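Local coordinates for uncharacterized protein (Legionella longbeachae NSW150, PDB 4JZA) that probably removes the 3-phosphate from phosphatidylinositol 3-phosphate, acting as a bacterial phosphoinositide phosphatase in the interplay between pathogen and host lipid metabolism, at residues 111-114 against 115-119; 671-674 against 675-678; 125-128 against 129-133; 57-60 against 61-65. All coordinates share one frame; numbering follows the deposited sequence.

How the interactions relate
Four short-range contacts show how helix ends and turns meet in a helical region. In chain order they run interaction 4, at the C-terminal end of helix 41-62; interaction 1, at the C-terminal end of helix 95-116; interaction 3, within helix 122-140; and, far along the sequence, interaction 2, where helix 676-702 starts. Interactions 1, 3 and 4 all touch one another, their centres 11 to 12 Å apart. Interaction 2 touches only interaction 1, 11 Å away between centres; its centre is about 20 Å from that of interaction 3 and about 22 Å from that of interaction 4. Interaction 1 thereby joins three helices of the N-terminal part to the much later helix 676-702.

Interaction 1: residues 111-114 against 115-119; sequences ELIA and LNWGC
Trp117 lies against Ile113 one turn earlier, and its side chain can be followed outward from the end of helix 95-116. The Trp117 CB is 3.4 Å from the Ile113 O, the carbonyl that also accepts the Trp117 backbone N-H. The six-membered ring then turns back toward the helix: the same Ile113 O lies in the plane of the indole, at its edge, 3.6 Å from Trp117 CE3. That carbon also meets Ile113 CG2 at 4.0 Å, where the two side chains cross obliquely. Ile113 CG1 sits beside its own backbone N (chi1 -68°), which puts CG2 anti to that N, next to the carbonyl carbon and on the indole side. One face of the ring receives Asn116 OD1, 3.6 Å above the plane and displaced toward the rim. In the five-membered ring, NE1 lies near Tyr63 O and Phe65 CB.

Beyond the indole the helix closes in a Schellman motif. Gly118 takes a positive phi (62°), and Cys119 N reaches back to Ala114 O at 2.9 Å, in the carbonyl plane and on a lone pair, while Gly118 N bonds to Leu115 O at 3.3 Å. The apolar contact that often accompanies this cap is present too, with Ala114 CB and Cys119 CB 4.1 Å apart.

Tyr63 and Phe65, both just after helix 41-62, meet the Trp117 ring, the first nearly parallel and the second edge-to-face. Leu112 packs on helix 74-87 and Ile113 on helices 41-62 and 122-140, which places this helix end amid three other helices.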
ATOM      1  N   GLU A 111     -12.334  11.292   4.258  1.00 44.85           N
ATOM      2  CA  GLU A 111     -12.959  12.095   5.275  1.00 49.53           C
ATOM      3  C   GLU A 111     -14.139  11.276   5.864  1.00 48.65           C
ATOM      4  O   GLU A 111     -14.324  11.199   7.081  1.00 45.61           O
ATOM      5  CB  GLU A 111     -13.281  13.489   4.679  1.00 55.64           C
ATOM      6  CG  GLU A 111     -14.685  14.013   4.813  1.00 67.42           C
ATOM      7  CD  GLU A 111     -14.928  15.395   4.161  1.00 75.79           C
ATOM      8  OE1 GLU A 111     -15.100  15.469   2.889  1.00 61.77           O
ATOM      9  OE2 GLU A 111     -15.035  16.387   4.970  1.00 75.59           O
ATOM     10  N   LEU A 112     -14.905  10.639   4.985  1.00 44.90           N
ATOM     11  CA  LEU A 112     -15.955   9.725   5.390  1.00 42.15           C
ATOM     12  C   LEU A 112     -15.423   8.595   6.265  1.00 41.03           C
ATOM     13  O   LEU A 112     -16.046   8.214   7.241  1.00 39.36           O
ATOM     14  CB  LEU A 112     -16.625   9.157   4.156  1.00 42.53           C
ATOM     15  CG  LEU A 112     -17.698   8.163   4.463  1.00 44.92           C
ATOM     16  CD1 LEU A 112     -18.700   8.882   5.341  1.00 51.37           C
ATOM     17  CD2 LEU A 112     -18.382   7.712   3.224  1.00 43.84           C
ATOM     18  N   ILE A 113     -14.254   8.072   5.922  1.00 42.32           N
ATOM     19  CA  ILE A 113     -13.576   7.079   6.748  1.00 42.02           C
ATOM     20  C   ILE A 113     -13.143   7.647   8.095  1.00 43.40           C
ATOM     21  O   ILE A 113     -13.387   7.050   9.122  1.00 42.92           O
ATOM     22  CB  ILE A 113     -12.386   6.476   6.006  1.00 44.20           C
ATOM     23  CG1 ILE A 113     -12.899   5.638   4.836  1.00 44.71           C
ATOM     24  CG2 ILE A 113     -11.526   5.617   6.925  1.00 44.40           C
ATOM     25  CD1 ILE A 113     -11.833   5.348   3.806  1.00 44.65           C
ATOM     26  N   ALA A 114     -12.549   8.827   8.126  1.00 45.29           N
ATOM     27  CA  ALA A 114     -12.138   9.370   9.416  1.00 43.00           C
ATOM     28  C   ALA A 114     -13.333   9.575  10.349  1.00 42.25           C
ATOM     29  O   ALA A 114     -13.223   9.352  11.561  1.00 41.52           O
ATOM     30  CB  ALA A 114     -11.410  10.668   9.229  1.00 45.46           C
ATOM     31  N   LEU A 115     -14.442  10.061   9.786  1.00 43.50           N
ATOM     32  CA  LEU A 115     -15.730  10.217  10.476  1.00 40.69           C
ATOM     33  C   LEU A 115     -16.307   8.894  10.957  1.00 45.23           C
ATOM     34  O   LEU A 115     -16.468   8.699  12.152  1.00 43.72           O
ATOM     35  CB  LEU A 115     -16.768  10.825   9.556  1.00 42.36           C
ATOM     36  CG  LEU A 115     -18.179  10.928  10.172  1.00 44.88           C
ATOM     37  CD1 LEU A 115     -18.136  11.766  11.443  1.00 42.80           C
ATOM     38  CD2 LEU A 115     -19.161  11.531   9.190  1.00 45.40           C
ATOM     39  N   ASN A 116     -16.657   7.990  10.049  1.00 50.05           N
ATOM     40  CA  ASN A 116     -17.272   6.745  10.491  1.00 54.52           C
ATOM     41  C   ASN A 116     -16.368   5.817  11.362  1.00 50.02           C
ATOM     42  O   ASN A 116     -16.865   5.088  12.223  1.00 52.18           O
ATOM     43  CB  ASN A 116     -17.838   5.964   9.315  1.00 62.64           C
ATOM     44  CG  ASN A 116     -18.626   4.719   9.753  1.00 71.11           C
ATOM     45  OD1 ASN A 116     -18.214   3.570   9.514  1.00 69.88           O
ATOM     46  ND2 ASN A 116     -19.773   4.949  10.400  1.00 82.40           N
ATOM     47  N   TRP A 117     -15.064   5.850  11.187  1.00 45.07           N
ATOM     48  CA  TRP A 117     -14.187   4.983  11.988  1.00 44.99           C
ATOM     49  C   TRP A 117     -13.579   5.747  13.165  1.00 48.41           C
ATOM     50  O   TRP A 117     -12.858   5.174  13.974  1.00 46.73           O
ATOM     51  CB  TRP A 117     -13.078   4.342  11.117  1.00 44.69           C
ATOM     52  CG  TRP A 117     -13.508   3.033  10.478  1.00 42.50           C
ATOM     53  CD1 TRP A 117     -13.312   1.771  10.974  1.00 42.89           C
ATOM     54  CD2 TRP A 117     -14.240   2.877   9.258  1.00 39.26           C
ATOM     55  NE1 TRP A 117     -13.885   0.843  10.131  1.00 45.42           N
ATOM     56  CE2 TRP A 117     -14.476   1.502   9.081  1.00 41.00           C
ATOM     57  CE3 TRP A 117     -14.739   3.766   8.324  1.00 38.05           C
ATOM     58  CZ2 TRP A 117     -15.141   0.995   7.981  1.00 39.98           C
ATOM     59  CZ3 TRP A 117     -15.427   3.273   7.253  1.00 40.50           C
ATOM     60  CH2 TRP A 117     -15.614   1.886   7.075  1.00 39.91           C
ATOM     61  N   GLY A 118     -13.872   7.041  13.259  1.00 49.72           N
ATOM     62  CA  GLY A 118     -13.453   7.836  14.406  1.00 51.17           C
ATOM     63  C   GLY A 118     -11.953   7.913  14.547  1.00 49.89           C
ATOM     64  O   GLY A 118     -11.428   7.684  15.621  1.00 52.18           O
ATOM     65  N   CYS A 119     -11.293   8.268  13.455  1.00 46.79           N
ATOM     66  CA  CYS A 119      -9.858   8.327  13.402  1.00 49.00           C
ATOM     67  C   CYS A 119      -9.387   9.617  14.038  1.00 54.67           C
ATOM     68  O   CYS A 119      -9.796  10.690  13.599  1.00 56.28           O
ATOM     69  CB  CYS A 119      -9.395   8.298  11.939  1.00 46.95           C
ATOM     70  SG  CYS A 119      -9.751   6.767  10.987  1.00 50.32           S
TER

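Interaction 2: residues 671-674 against 675-678; sequences LLPE and KKLL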
ATOM      1  N   LEU A 671     -11.034  18.844   2.660  1.00 75.39           N
ATOM      2  CA  LEU A 671     -11.971  18.372   3.697  1.00 81.15           C
ATOM      3  C   LEU A 671     -13.110  19.384   3.971  1.00 77.28           C
ATOM      4  O   LEU A 671     -12.913  20.603   3.898  1.00 74.91           O
ATOM      5  CB  LEU A 671     -11.190  18.049   4.972  1.00 84.66           C
ATOM      6  CG  LEU A 671     -10.008  17.076   4.739  1.00 86.76           C
ATOM      7  CD1 LEU A 671      -9.143  16.953   5.989  1.00 87.24           C
ATOM      8  CD2 LEU A 671     -10.526  15.716   4.306  1.00 82.06           C
ATOM      9  N   LEU A 672     -14.317  18.870   4.205  1.00 71.14           N
ATOM     10  CA  LEU A 672     -15.457  19.709   4.555  1.00 67.04           C
ATOM     11  C   LEU A 672     -15.277  20.173   6.006  1.00 63.17           C
ATOM     12  O   LEU A 672     -14.671  19.447   6.804  1.00 66.83           O
ATOM     13  CB  LEU A 672     -16.784  18.936   4.398  1.00 69.71           C
ATOM     14  CG  LEU A 672     -17.261  18.661   2.964  1.00 72.08           C
ATOM     15  CD1 LEU A 672     -18.001  17.333   2.873  1.00 76.79           C
ATOM     16  CD2 LEU A 672     -18.127  19.773   2.396  1.00 71.60           C
ATOM     17  N   PRO A 673     -15.800  21.372   6.357  1.00 64.66           N
ATOM     18  CA  PRO A 673     -15.756  21.976   7.728  1.00 67.82           C
ATOM     19  C   PRO A 673     -16.263  21.124   8.948  1.00 70.66           C
ATOM     20  O   PRO A 673     -16.784  20.019   8.753  1.00 76.47           O
ATOM     21  CB  PRO A 673     -16.635  23.245   7.567  1.00 71.16           C
ATOM     22  CG  PRO A 673     -16.665  23.559   6.102  1.00 67.23           C
ATOM     23  CD  PRO A 673     -16.550  22.235   5.404  1.00 66.71           C
ATOM     24  N   GLU A 674     -16.214  21.695  10.163  1.00 78.06           N
ATOM     25  CA  GLU A 674     -16.298  20.929  11.456  1.00 83.20           C
ATOM     26  C   GLU A 674     -17.284  19.749  11.481  1.00 79.54           C
ATOM     27  O   GLU A 674     -16.843  18.606  11.653  1.00 83.55           O
ATOM     28  CB  GLU A 674     -16.534  21.829  12.706  1.00 82.84           C
ATOM     29  CG  GLU A 674     -15.682  23.097  12.736  1.00 92.22           C
ATOM     30  CD  GLU A 674     -15.416  23.666  14.132  1.00 97.74           C
ATOM     31  OE1 GLU A 674     -14.910  22.966  15.021  1.00 93.53           O
ATOM     32  OE2 GLU A 674     -15.670  24.859  14.349  1.00105.55           O
ATOM     33  N   LYS A 675     -18.584  19.986  11.297  1.00 61.33           N
ATOM     34  CA  LYS A 675     -19.506  18.871  11.325  1.00 54.78           C
ATOM     35  C   LYS A 675     -20.301  18.709  10.050  1.00 49.18           C
ATOM     36  O   LYS A 675     -21.289  18.014  10.014  1.00 48.62           O
ATOM     37  CB  LYS A 675     -20.443  19.087  12.471  1.00 61.32           C
ATOM     38  CG  LYS A 675     -19.778  18.956  13.821  1.00 68.47           C
ATOM     39  CD  LYS A 675     -19.681  17.513  14.289  1.00 72.55           C
ATOM     40  CE  LYS A 675     -19.643  17.479  15.824  1.00 85.92           C
ATOM     41  NZ  LYS A 675     -19.497  16.111  16.418  1.00 88.05           N
ATOM     42  N   LYS A 676     -19.872  19.344   8.987  1.00 49.44           N
ATOM     43  CA  LYS A 676     -20.736  19.512   7.846  1.00 50.50           C
ATOM     44  C   LYS A 676     -21.127  18.199   7.187  1.00 45.88           C
ATOM     45  O   LYS A 676     -22.226  18.086   6.644  1.00 48.80           O
ATOM     46  CB  LYS A 676     -20.063  20.439   6.840  1.00 56.93           C
ATOM     47  CG  LYS A 676     -20.776  20.548   5.487  1.00 69.28           C
ATOM     48  CD  LYS A 676     -20.576  21.914   4.825  1.00 77.47           C
ATOM     49  CE  LYS A 676     -21.541  22.130   3.667  1.00 82.42           C
ATOM     50  NZ  LYS A 676     -21.197  23.413   3.000  1.00 84.72           N
ATOM     51  N   LEU A 677     -20.220  17.235   7.210  1.00 40.59           N
ATOM     52  CA  LEU A 677     -20.388  15.969   6.505  1.00 42.68           C
ATOM     53  C   LEU A 677     -21.382  15.075   7.243  1.00 43.57           C
ATOM     54  O   LEU A 677     -22.289  14.480   6.628  1.00 46.69           O
ATOM     55  CB  LEU A 677     -19.016  15.243   6.330  1.00 41.27           C
ATOM     56  CG  LEU A 677     -19.039  13.814   5.740  1.00 42.51           C
ATOM     57  CD1 LEU A 677     -19.493  13.751   4.271  1.00 41.39           C
ATOM     58  CD2 LEU A 677     -17.705  13.128   5.920  1.00 39.83           C
ATOM     59  N   LEU A 678     -21.185  14.980   8.558  1.00 42.45           N
ATOM     60  CA  LEU A 678     -22.083  14.267   9.465  1.00 40.04           C
ATOM     61  C   LEU A 678     -23.516  14.753   9.328  1.00 39.69           C
ATOM     62  O   LEU A 678     -24.414  13.948   9.288  1.00 40.69           O
ATOM     63  CB  LEU A 678     -21.626  14.451  10.904  1.00 38.65           C
ATOM     64  CG  LEU A 678     -22.521  13.792  11.962  1.00 40.99           C
ATOM     65  CD1 LEU A 678     -22.538  12.302  11.876  1.00 40.05           C
ATOM     66  CD2 LEU A 678     -22.113  14.164  13.359  1.00 42.33           C
TER
HETATM   67  O   HOH W   1     -17.002  17.360   7.979  1.00 35.98           O
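Pro673 O is held by two donors, water 1 at 2.8 Å and the backbone N of Lys676 at 3.2 Å. The second bond closes the beta turn 673-676 that leads into helix 676-702, with Lys675 at the N-cap position. The Lys676 N-H points almost straight at the oxygen (166°), yet it arrives from above the carbonyl plane, 51° out of it, and so does not use a lone pair. Water 1 in turn accepts a weak bond from Leu677 N. One carbonyl thus serves two successive amides of the first turn, one directly and the other weakly, through water 1.

Leu672 points toward the first turn of the helix, its two methyls going to different partners. The CD2 methyl meets Lys676 CD at 4.1 Å, the leucine and the lysine crossing at about a right angle. Lys676 holds CG away from its backbone N (chi1 171°) and runs out extended, which lays its methylenes beside the Pro673 ring, both side chains pointing the same way.

Behind this surface turn, the loop is tied to helix 95-116: Leu672 N donates to Glu111 OE2, and Leu677 packs on Glu111 and Leu115. Helix 748-761 is touched by Lys675 and Lys676. The other methyl of Leu672, CD1, completes the apolar side of the turn by meeting Leu677 CD1 at 4.1 Å, again with the side chains at about a right angle.

Interaction 3: residues 125-128 against 129-133; sequences AVEL and LNEAE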
ATOM      1  N   ALA A 125      -6.906   7.295   8.377  1.00 41.59           N
ATOM      2  CA  ALA A 125      -7.940   7.061   7.409  1.00 41.49           C
ATOM      3  C   ALA A 125      -7.342   6.799   6.044  1.00 42.55           C
ATOM      4  O   ALA A 125      -7.885   6.035   5.258  1.00 41.94           O
ATOM      5  CB  ALA A 125      -8.884   8.228   7.339  1.00 40.55           C
ATOM      6  N   VAL A 126      -6.224   7.444   5.767  1.00 44.90           N
ATOM      7  CA  VAL A 126      -5.551   7.266   4.508  1.00 44.28           C
ATOM      8  C   VAL A 126      -5.053   5.840   4.445  1.00 47.84           C
ATOM      9  O   VAL A 126      -5.290   5.144   3.469  1.00 47.68           O
ATOM     10  CB  VAL A 126      -4.436   8.310   4.365  1.00 44.88           C
ATOM     11  CG1 VAL A 126      -3.390   7.877   3.351  1.00 47.80           C
ATOM     12  CG2 VAL A 126      -5.057   9.664   3.990  1.00 43.48           C
ATOM     13  N   GLU A 127      -4.401   5.390   5.513  1.00 49.73           N
ATOM     14  CA  GLU A 127      -3.812   4.068   5.537  1.00 45.39           C
ATOM     15  C   GLU A 127      -4.862   2.990   5.488  1.00 43.94           C
ATOM     16  O   GLU A 127      -4.641   1.924   4.918  1.00 45.21           O
ATOM     17  CB  GLU A 127      -2.928   3.911   6.750  1.00 48.49           C
ATOM     18  CG  GLU A 127      -1.728   4.842   6.667  1.00 59.16           C
ATOM     19  CD  GLU A 127      -1.028   5.108   8.009  1.00 70.05           C
ATOM     20  OE1 GLU A 127      -1.496   4.616   9.069  1.00 70.47           O
ATOM     21  OE2 GLU A 127       0.007   5.834   7.990  1.00 70.09           O
ATOM     22  N   LEU A 128      -6.009   3.233   6.089  1.00 43.06           N
ATOM     23  CA  LEU A 128      -7.107   2.250   5.997  1.00 41.02           C
ATOM     24  C   LEU A 128      -7.572   1.994   4.551  1.00 39.19           C
ATOM     25  O   LEU A 128      -7.634   0.829   4.115  1.00 36.57           O
ATOM     26  CB  LEU A 128      -8.309   2.676   6.817  1.00 37.63           C
ATOM     27  CG  LEU A 128      -8.186   2.501   8.308  1.00 36.65           C
ATOM     28  CD1 LEU A 128      -9.394   3.131   8.987  1.00 37.01           C
ATOM     29  CD2 LEU A 128      -8.084   1.047   8.709  1.00 37.60           C
ATOM     30  N   LEU A 129      -7.856   3.072   3.813  1.00 35.15           N
ATOM     31  CA  LEU A 129      -8.179   2.956   2.370  1.00 34.22           C
ATOM     32  C   LEU A 129      -7.057   2.297   1.502  1.00 34.51           C
ATOM     33  O   LEU A 129      -7.294   1.399   0.693  1.00 33.15           O
ATOM     34  CB  LEU A 129      -8.477   4.339   1.809  1.00 33.16           C
ATOM     35  CG  LEU A 129      -9.055   4.387   0.392  1.00 33.24           C
ATOM     36  CD1 LEU A 129     -10.295   3.554   0.263  1.00 33.46           C
ATOM     37  CD2 LEU A 129      -9.331   5.809  -0.070  1.00 32.09           C
ATOM     38  N   ASN A 130      -5.827   2.754   1.712  1.00 35.64           N
ATOM     39  CA  ASN A 130      -4.674   2.357   0.929  1.00 33.54           C
ATOM     40  C   ASN A 130      -4.468   0.891   1.071  1.00 32.91           C
ATOM     41  O   ASN A 130      -4.247   0.198   0.098  1.00 34.97           O
ATOM     42  CB  ASN A 130      -3.442   3.111   1.411  1.00 34.59           C
ATOM     43  CG  ASN A 130      -2.223   2.863   0.538  1.00 34.81           C
ATOM     44  OD1 ASN A 130      -2.249   3.113  -0.663  1.00 32.49           O
ATOM     45  ND2 ASN A 130      -1.139   2.380   1.155  1.00 35.30           N
ATOM     46  N   GLU A 131      -4.572   0.416   2.306  1.00 35.63           N
ATOM     47  CA  GLU A 131      -4.338  -1.029   2.667  1.00 33.56           C
ATOM     48  C   GLU A 131      -5.536  -1.893   2.366  1.00 32.40           C
ATOM     49  O   GLU A 131      -5.387  -3.023   1.916  1.00 34.58           O
ATOM     50  CB  GLU A 131      -3.834  -1.192   4.134  1.00 32.73           C
ATOM     51  CG  GLU A 131      -2.430  -0.613   4.316  1.00 33.07           C
ATOM     52  CD  GLU A 131      -1.992  -0.393   5.746  1.00 35.56           C
ATOM     53  OE1 GLU A 131      -2.066  -1.293   6.608  1.00 39.73           O
ATOM     54  OE2 GLU A 131      -1.531   0.696   6.052  1.00 41.75           O
ATOM     55  N   ALA A 132      -6.729  -1.369   2.545  1.00 33.63           N
ATOM     56  CA  ALA A 132      -7.907  -2.093   2.048  1.00 36.10           C
ATOM     57  C   ALA A 132      -7.824  -2.342   0.554  1.00 34.40           C
ATOM     58  O   ALA A 132      -8.161  -3.396   0.105  1.00 35.25           O
ATOM     59  CB  ALA A 132      -9.206  -1.365   2.384  1.00 37.67           C
ATOM     60  N   GLU A 133      -7.345  -1.398  -0.225  1.00 36.77           N
ATOM     61  CA  GLU A 133      -7.240  -1.651  -1.651  1.00 39.19           C
ATOM     62  C   GLU A 133      -6.279  -2.809  -1.956  1.00 38.58           C
ATOM     63  O   GLU A 133      -6.527  -3.608  -2.834  1.00 39.98           O
ATOM     64  CB  GLU A 133      -6.755  -0.408  -2.374  1.00 43.21           C
ATOM     65  CG  GLU A 133      -6.887  -0.533  -3.883  1.00 46.64           C
ATOM     66  CD  GLU A 133      -6.051   0.468  -4.670  1.00 47.79           C
ATOM     67  OE1 GLU A 133      -6.415   0.623  -5.842  1.00 46.43           O
ATOM     68  OE2 GLU A 133      -5.067   1.078  -4.156  1.00 44.88           O
TER
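Glu127 and Glu131 lie side by side one helical turn apart, pointing the same way, with their carboxylate planes turned 36° against each other. Glu131 OE2 rests 3.6 Å from Glu127 CB, so it is the aliphatic root of the first glutamate, and not its acid group, that meets the second. The like charges keep apart, Glu127 OE1 being 4.9 Å from Glu131 OE2. Each carboxylate also has a partner of its own: Glu127 OE2 pairs with Lys123 in a salt bridge, while Glu131 OE1 is bonded by Gln317 and His316. The charge of Lys123 would probably ease whatever repulsion remains.

Glu131 sets its CG beside the backbone N (chi1 -67°), which directs the extended chain alongside the preceding turn, with CG 3.4 Å from Glu127 O. That carbonyl takes the Glu131 N-H at 3.0 Å as one of the regular i to i+4 bonds of an alpha-helix. Ala132 N to Leu128 O, at 2.8 Å, continues the series.

The Asn130 amide turns elsewhere, its OD1 accepting from Arg341 and from Val656 N. Helix 122-140 is thus enclosed on several sides: Leu129 and Ala132 pack on helix 41-62, Ala125, Val126 and Leu128 on helix 95-116, and Glu131 with Ala132 on Phe320 of helix 315-325.

Interaction 4: residues 57-60 against 61-65; sequences YFLI and DAYPF
Leu59 and Tyr63 run side by side in the same direction where helix 41-62 ends, and the CD1 methyl of Leu59 touches Tyr63 CB at 3.9 Å. In both residues CG is swung away from the backbone N (chi1 177° and -167°), which keeps the two side chains alongside each other. The backbone joins the same pair, for Tyr63 N donates to Leu59 O at 2.8 Å although Tyr63 itself has left helical geometry.

Phe58 meets the residue a turn later obliquely, its CE1 lying 3.9 Å from Ala62 CB. Ala62 N makes only weak bonds, divided between Phe58 O and Leu59 O, as the helix loses its regularity. Past the end, the chain bends back far enough for Phe65 CE1 to approach Ile60 CG1 at 4.4 Å, another oblique meeting. Ile60 and Asp61 slant across each other, with Ile60 CG2 3.7 Å from Asp61 OD1. Asp61, at the exposed side, has its carboxylate in a salt bridge with Lys78.

This helix end lies among its neighbours: Tyr57 and Ile60 reach helix 74-87, where Asp82 accepts the Tyr57 hydroxyl, Phe58 packs on helices 122-140 and 315-325, and Leu59 touches Ile113 of helix 95-116 and Phe320 of helix 315-325.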
ATOM      1  N   TYR A  57     -15.517  -0.424  -0.209  1.00 43.16           N
ATOM      2  CA  TYR A  57     -16.367  -1.559   0.045  1.00 43.68           C
ATOM      3  C   TYR A  57     -15.623  -2.659   0.771  1.00 44.98           C
ATOM      4  O   TYR A  57     -16.152  -3.221   1.726  1.00 49.68           O
ATOM      5  CB  TYR A  57     -16.995  -2.107  -1.230  1.00 42.99           C
ATOM      6  CG  TYR A  57     -18.239  -1.365  -1.618  1.00 43.21           C
ATOM      7  CD1 TYR A  57     -18.176  -0.044  -2.012  1.00 42.04           C
ATOM      8  CD2 TYR A  57     -19.488  -1.977  -1.563  1.00 45.07           C
ATOM      9  CE1 TYR A  57     -19.313   0.655  -2.378  1.00 43.41           C
ATOM     10  CE2 TYR A  57     -20.641  -1.290  -1.924  1.00 46.21           C
ATOM     11  CZ  TYR A  57     -20.545   0.029  -2.344  1.00 46.44           C
ATOM     12  OH  TYR A  57     -21.683   0.738  -2.723  1.00 48.93           O
ATOM     13  N   PHE A  58     -14.394  -2.961   0.376  1.00 41.89           N
ATOM     14  CA  PHE A  58     -13.658  -3.960   1.122  1.00 39.12           C
ATOM     15  C   PHE A  58     -13.555  -3.566   2.583  1.00 39.84           C
ATOM     16  O   PHE A  58     -13.657  -4.399   3.492  1.00 42.21           O
ATOM     17  CB  PHE A  58     -12.262  -4.092   0.573  1.00 39.26           C
ATOM     18  CG  PHE A  58     -11.495  -5.235   1.157  1.00 37.17           C
ATOM     19  CD1 PHE A  58     -10.756  -5.059   2.295  1.00 35.12           C
ATOM     20  CD2 PHE A  58     -11.504  -6.468   0.541  1.00 37.75           C
ATOM     21  CE1 PHE A  58     -10.068  -6.085   2.836  1.00 34.13           C
ATOM     22  CE2 PHE A  58     -10.808  -7.518   1.073  1.00 37.28           C
ATOM     23  CZ  PHE A  58     -10.088  -7.321   2.221  1.00 37.37           C
ATOM     24  N   LEU A  59     -13.304  -2.293   2.809  1.00 40.32           N
ATOM     25  CA  LEU A  59     -13.041  -1.769   4.149  1.00 41.67           C
ATOM     26  C   LEU A  59     -14.259  -1.945   5.017  1.00 44.21           C
ATOM     27  O   LEU A  59     -14.174  -2.411   6.162  1.00 42.37           O
ATOM     28  CB  LEU A  59     -12.642  -0.292   4.038  1.00 39.81           C
ATOM     29  CG  LEU A  59     -12.400   0.465   5.325  1.00 41.23           C
ATOM     30  CD1 LEU A  59     -11.288  -0.120   6.172  1.00 40.96           C
ATOM     31  CD2 LEU A  59     -12.136   1.922   4.981  1.00 40.24           C
ATOM     32  N   ILE A  60     -15.410  -1.583   4.467  1.00 48.36           N
ATOM     33  CA  ILE A  60     -16.627  -1.562   5.258  1.00 51.73           C
ATOM     34  C   ILE A  60     -17.134  -2.970   5.544  1.00 52.27           C
ATOM     35  O   ILE A  60     -17.684  -3.222   6.619  1.00 53.48           O
ATOM     36  CB  ILE A  60     -17.703  -0.635   4.656  1.00 53.14           C
ATOM     37  CG1 ILE A  60     -18.747  -0.284   5.715  1.00 58.88           C
ATOM     38  CG2 ILE A  60     -18.343  -1.243   3.431  1.00 52.11           C
ATOM     39  CD1 ILE A  60     -19.518   0.992   5.412  1.00 63.85           C
ATOM     40  N   ASP A  61     -16.928  -3.879   4.601  1.00 48.57           N
ATOM     41  CA  ASP A  61     -17.282  -5.273   4.794  1.00 46.23           C
ATOM     42  C   ASP A  61     -16.267  -5.982   5.735  1.00 47.36           C
ATOM     43  O   ASP A  61     -16.608  -6.922   6.394  1.00 46.38           O
ATOM     44  CB  ASP A  61     -17.377  -6.009   3.432  1.00 47.48           C
ATOM     45  CG  ASP A  61     -18.554  -5.511   2.545  1.00 48.49           C
ATOM     46  OD1 ASP A  61     -19.430  -4.782   3.052  1.00 48.24           O
ATOM     47  OD2 ASP A  61     -18.593  -5.825   1.339  1.00 46.45           O
ATOM     48  N   ALA A  62     -15.024  -5.537   5.823  1.00 49.89           N
ATOM     49  CA  ALA A  62     -13.989  -6.299   6.554  1.00 44.29           C
ATOM     50  C   ALA A  62     -13.701  -5.746   7.924  1.00 45.58           C
ATOM     51  O   ALA A  62     -13.396  -6.497   8.830  1.00 45.86           O
ATOM     52  CB  ALA A  62     -12.708  -6.302   5.758  1.00 43.19           C
ATOM     53  N   TYR A  63     -13.765  -4.424   8.073  1.00 48.37           N
ATOM     54  CA  TYR A  63     -13.283  -3.795   9.282  1.00 52.65           C
ATOM     55  C   TYR A  63     -14.464  -3.215  10.104  1.00 56.36           C
ATOM     56  O   TYR A  63     -15.130  -2.269   9.675  1.00 53.12           O
ATOM     57  CB  TYR A  63     -12.169  -2.783   8.942  1.00 48.84           C
ATOM     58  CG  TYR A  63     -11.350  -2.279  10.120  1.00 49.21           C
ATOM     59  CD1 TYR A  63     -10.910  -3.143  11.121  1.00 49.92           C
ATOM     60  CD2 TYR A  63     -10.996  -0.926  10.232  1.00 54.28           C
ATOM     61  CE1 TYR A  63     -10.184  -2.681  12.217  1.00 51.32           C
ATOM     62  CE2 TYR A  63     -10.258  -0.444  11.339  1.00 53.36           C
ATOM     63  CZ  TYR A  63      -9.858  -1.333  12.325  1.00 52.67           C
ATOM     64  OH  TYR A  63      -9.128  -0.939  13.427  1.00 46.05           O
ATOM     65  N   PRO A  64     -14.729  -3.810  11.300  1.00 64.89           N
ATOM     66  CA  PRO A  64     -15.764  -3.258  12.179  1.00 68.12           C
ATOM     67  C   PRO A  64     -15.468  -1.852  12.691  1.00 66.49           C
ATOM     68  O   PRO A  64     -14.355  -1.576  13.158  1.00 75.99           O
ATOM     69  CB  PRO A  64     -15.762  -4.225  13.376  1.00 68.37           C
ATOM     70  CG  PRO A  64     -14.377  -4.766  13.413  1.00 68.06           C
ATOM     71  CD  PRO A  64     -14.065  -4.964  11.950  1.00 64.36           C
ATOM     72  N   PHE A  65     -16.476  -0.988  12.625  1.00 67.35           N
ATOM     73  CA  PHE A  65     -16.457   0.304  13.298  1.00 67.26           C
ATOM     74  C   PHE A  65     -17.423   0.211  14.457  1.00 69.06           C
ATOM     75  O   PHE A  65     -18.525  -0.294  14.292  1.00 71.91           O
ATOM     76  CB  PHE A  65     -16.863   1.424  12.351  1.00 67.85           C
ATOM     77  CG  PHE A  65     -18.210   1.245  11.716  1.00 70.90           C
ATOM     78  CD1 PHE A  65     -18.388   0.374  10.650  1.00 76.23           C
ATOM     79  CD2 PHE A  65     -19.276   1.995  12.136  1.00 76.36           C
ATOM     80  CE1 PHE A  65     -19.626   0.233  10.046  1.00 82.31           C
ATOM     81  CE2 PHE A  65     -20.511   1.873  11.527  1.00 83.24           C
ATOM     82  CZ  PHE A  65     -20.689   0.988  10.484  1.00 84.69           C
TER